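Local coordinates for MOBA relate protein (Mycobacterium sp., PDB 2WAW) that is of unknown function but belongs to the MobA-like nucleotidyltransferase family, and so probably transfers a nucleotide from an NTP to an acceptor molecule, at residues A[13-18]-A[153-158]. Residues are numbered along the deposited sequence; the frame is centred on the assembly and turned at random. Where two conformers were deposited one is given.
Sequences AGYSRR and HGDKGV
Lys156 lies with its extended chain over one face of the Tyr15 ring. The two side chains run past each other in opposite directions. CG and CD of Lys156 pass near the hydroxyl end of the ring, and CE sits over the middle, 3.6 Å from the Tyr15 ring centroid in a CH-pi contact. NZ lies beyond, near CG and CD2 of Tyr15. Lys156 NZ is 4.0 Å from the Tyr15 ring centroid, 27° off the normal, a cation-pi contact. Asp183 adds a long, weak ion pair to this amine.

Asp155 approaches at the ring edge instead, with its CB 3.7 Å from Tyr15 OH. Its carboxylate is hydrogen-bonded to Ser84 OG and Leu85 N. Water 1 donates to Asp155 OD2 and to Ala13 O, at 2.8 Å each. Water 2 lies 2.6 Å from Tyr15 OH and accepts from Lys156 N.

The contact joins the loop after strand 6-12, which in MobA-like enzymes carries the nucleotide-binding motif and probably does so here, to the type I turn Gly154–Gly157 ahead of helix 158-163. Direct contact is mainly lysine against the aromatic face, while water links the polar groups. The ring's pi electrons would be expected to ease the ammonium charge.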
ATOM      1  N   ALA A  13      -7.157  -4.127  -3.775  1.00 14.71           N
ATOM      2  CA  ALA A  13      -8.529  -4.600  -3.984  1.00 15.62           C
ATOM      3  C   ALA A  13      -9.443  -3.421  -4.344  1.00 17.21           C
ATOM      4  O   ALA A  13      -9.523  -2.422  -3.616  1.00 17.35           O
ATOM      5  CB  ALA A  13      -9.031  -5.315  -2.723  1.00 17.10           C
ATOM      6  N   GLY A  14     -10.122  -3.536  -5.479  1.00 17.09           N
ATOM      7  CA  GLY A  14     -11.098  -2.527  -5.894  1.00 16.23           C
ATOM      8  C   GLY A  14     -10.552  -1.175  -6.307  1.00 16.94           C
ATOM      9  O   GLY A  14      -9.447  -1.087  -6.860  1.00 17.82           O
ATOM     10  N   TYR A  15     -11.367  -0.135  -6.085  1.00 17.61           N
ATOM     11  CA  TYR A  15     -11.053   1.258  -6.406  1.00 18.31           C
ATOM     12  C   TYR A  15     -10.741   1.456  -7.889  1.00 17.80           C
ATOM     13  O   TYR A  15      -9.940   2.330  -8.236  1.00 18.90           O
ATOM     14  CB  TYR A  15      -9.911   1.799  -5.524  1.00 17.76           C
ATOM     15  CG  TYR A  15     -10.209   1.788  -4.042  1.00 18.22           C
ATOM     16  CD1 TYR A  15      -9.698   0.790  -3.206  1.00 23.37           C
ATOM     17  CD2 TYR A  15     -10.982   2.801  -3.470  1.00 20.24           C
ATOM     18  CE1 TYR A  15      -9.965   0.801  -1.834  1.00 21.50           C
ATOM     19  CE2 TYR A  15     -11.255   2.812  -2.116  1.00 19.78           C
ATOM     20  CZ  TYR A  15     -10.748   1.815  -1.304  1.00 19.25           C
ATOM     21  OH  TYR A  15     -11.029   1.853   0.054  1.00 26.69           O
ATOM     22  N   SER A  16     -11.432   0.716  -8.761  1.00 18.72           N
ATOM     23  CA  SER A  16     -11.165   0.726 -10.210  0.50 18.94           C
ATOM     24  C   SER A  16     -12.356   1.123 -11.085  1.00 18.75           C
ATOM     25  O   SER A  16     -12.245   1.123 -12.305  1.00 18.28           O
ATOM     26  CB  SER A  16     -10.680  -0.656 -10.679  0.50 22.01           C
ATOM     27  OG  SER A  16      -9.337  -0.903 -10.324  0.50 18.62           O
ATOM     28  N   ARG A  17     -13.500   1.443 -10.482  1.00 17.44           N
ATOM     29  CA  ARG A  17     -14.722   1.690 -11.287  1.00 18.61           C
ATOM     30  C   ARG A  17     -14.609   2.831 -12.286  1.00 17.51           C
ATOM     31  O   ARG A  17     -15.173   2.753 -13.391  1.00 15.71           O
ATOM     32  CB  ARG A  17     -15.983   1.847 -10.414  1.00 17.15           C
ATOM     33  CG  ARG A  17     -16.364   0.572  -9.724  1.00 20.68           C
ATOM     34  CD  ARG A  17     -17.713   0.714  -9.106  1.00 18.63           C
ATOM     35  NE  ARG A  17     -18.043  -0.440  -8.270  1.00 18.00           N
ATOM     36  CZ  ARG A  17     -19.276  -0.777  -7.930  1.00 22.10           C
ATOM     37  NH1 ARG A  17     -20.313  -0.069  -8.356  1.00 19.62           N
ATOM     38  NH2 ARG A  17     -19.464  -1.826  -7.152  1.00 23.81           N
ATOM     39  N   ARG A  18     -13.872   3.881 -11.919  1.00 17.91           N
ATOM     40  CA  ARG A  18     -13.724   5.041 -12.806  1.00 19.21           C
ATOM     41  C   ARG A  18     -12.880   4.734 -14.038  1.00 19.96           C
ATOM     42  O   ARG A  18     -13.133   5.275 -15.102  1.00 20.45           O
ATOM     43  CB  ARG A  18     -13.146   6.245 -12.071  1.00 20.61           C
ATOM     44  CG  ARG A  18     -14.019   6.821 -10.964  1.00 25.63           C
ATOM     45  CD  ARG A  18     -15.410   7.324 -11.466  1.00 28.02           C
ATOM     46  NE  ARG A  18     -15.311   8.120 -12.689  1.00 24.76           N
ATOM     47  CZ  ARG A  18     -14.850   9.369 -12.732  1.00 26.82           C
ATOM     48  NH1 ARG A  18     -14.712  10.084 -11.625  1.00 26.98           N
ATOM     49  NH2 ARG A  18     -14.512   9.904 -13.887  1.00 28.14           N
ATOM     50  N   HIS A 153     -13.969   1.327   8.313  1.00 37.47           N
ATOM     51  CA  HIS A 153     -14.993   0.896   7.365  1.00 38.14           C
ATOM     52  C   HIS A 153     -14.439   0.712   5.949  1.00 35.63           C
ATOM     53  O   HIS A 153     -15.080   0.073   5.111  1.00 36.69           O
ATOM     54  CB  HIS A 153     -16.187   1.863   7.374  1.00 38.60           C
ATOM     55  CG  HIS A 153     -16.860   1.983   8.711  1.00 45.22           C
ATOM     56  ND1 HIS A 153     -18.100   1.440   8.972  1.00 50.57           N
ATOM     57  CD2 HIS A 153     -16.465   2.587   9.858  1.00 48.89           C
ATOM     58  CE1 HIS A 153     -18.439   1.700  10.223  1.00 51.09           C
ATOM     59  NE2 HIS A 153     -17.464   2.394  10.782  1.00 52.54           N
ATOM     60  N   GLY A 154     -13.249   1.247   5.689  1.00 31.83           N
ATOM     61  CA  GLY A 154     -12.633   1.093   4.372  1.00 28.11           C
ATOM     62  C   GLY A 154     -11.123   1.184   4.392  1.00 26.93           C
ATOM     63  O   GLY A 154     -10.543   1.764   5.312  1.00 27.83           O
ATOM     64  N   ASP A 155     -10.494   0.635   3.354  1.00 22.00           N
ATOM     65  CA  ASP A 155      -9.030   0.586   3.239  1.00 21.69           C
ATOM     66  C   ASP A 155      -8.362   1.948   3.213  1.00 24.66           C
ATOM     67  O   ASP A 155      -7.205   2.079   3.617  1.00 25.75           O
ATOM     68  CB  ASP A 155      -8.623  -0.153   1.961  1.00 18.09           C
ATOM     69  CG  ASP A 155      -8.854  -1.637   2.042  1.00 20.14           C
ATOM     70  OD1 ASP A 155      -9.240  -2.135   3.121  1.00 17.33           O
ATOM     71  OD2 ASP A 155      -8.630  -2.301   1.005  1.00 20.35           O
ATOM     72  N   LYS A 156      -9.085   2.951   2.711  1.00 25.83           N
ATOM     73  CA  LYS A 156      -8.539   4.310   2.567  1.00 27.85           C
ATOM     74  C   LYS A 156      -9.126   5.234   3.617  1.00 29.51           C
ATOM     75  O   LYS A 156      -9.307   6.441   3.385  1.00 31.48           O
ATOM     76  CB  LYS A 156      -8.783   4.862   1.156  1.00 27.21           C
ATOM     77  CG  LYS A 156      -7.981   4.164   0.073  1.00 27.89           C
ATOM     78  CD  LYS A 156      -8.210   4.788  -1.297  1.00 29.43           C
ATOM     79  CE  LYS A 156      -7.566   3.939  -2.376  1.00 31.60           C
ATOM     80  NZ  LYS A 156      -7.706   4.544  -3.726  1.00 33.17           N
ATOM     81  N   GLY A 157      -9.409   4.661   4.780  1.00 27.77           N
ATOM     82  CA  GLY A 157      -9.943   5.426   5.898  1.00 28.95           C
ATOM     83  C   GLY A 157      -8.962   5.523   7.045  1.00 27.15           C
ATOM     84  O   GLY A 157      -9.320   6.028   8.114  1.00 27.75           O
ATOM     85  N   VAL A 158      -7.733   5.043   6.825  1.00 27.05           N
ATOM     86  CA  VAL A 158      -6.641   5.094   7.825  1.00 26.99           C
ATOM     87  C   VAL A 158      -6.348   6.537   8.239  1.00 25.83           C
ATOM     88  O   VAL A 158      -5.929   6.788   9.371  1.00 25.97           O
ATOM     89  CB  VAL A 158      -5.328   4.395   7.317  1.00 25.40           C
ATOM     90  CG1 VAL A 158      -4.322   4.204   8.467  1.00 26.03           C
ATOM     91  CG2 VAL A 158      -5.655   3.056   6.676  1.00 29.34           C
TER
HETATM   92  O   HOH W   1      -7.723  -1.922  -1.574  1.00 17.33           O
HETATM   93  O   HOH W   2     -12.123   3.396   1.901  1.00 29.87           O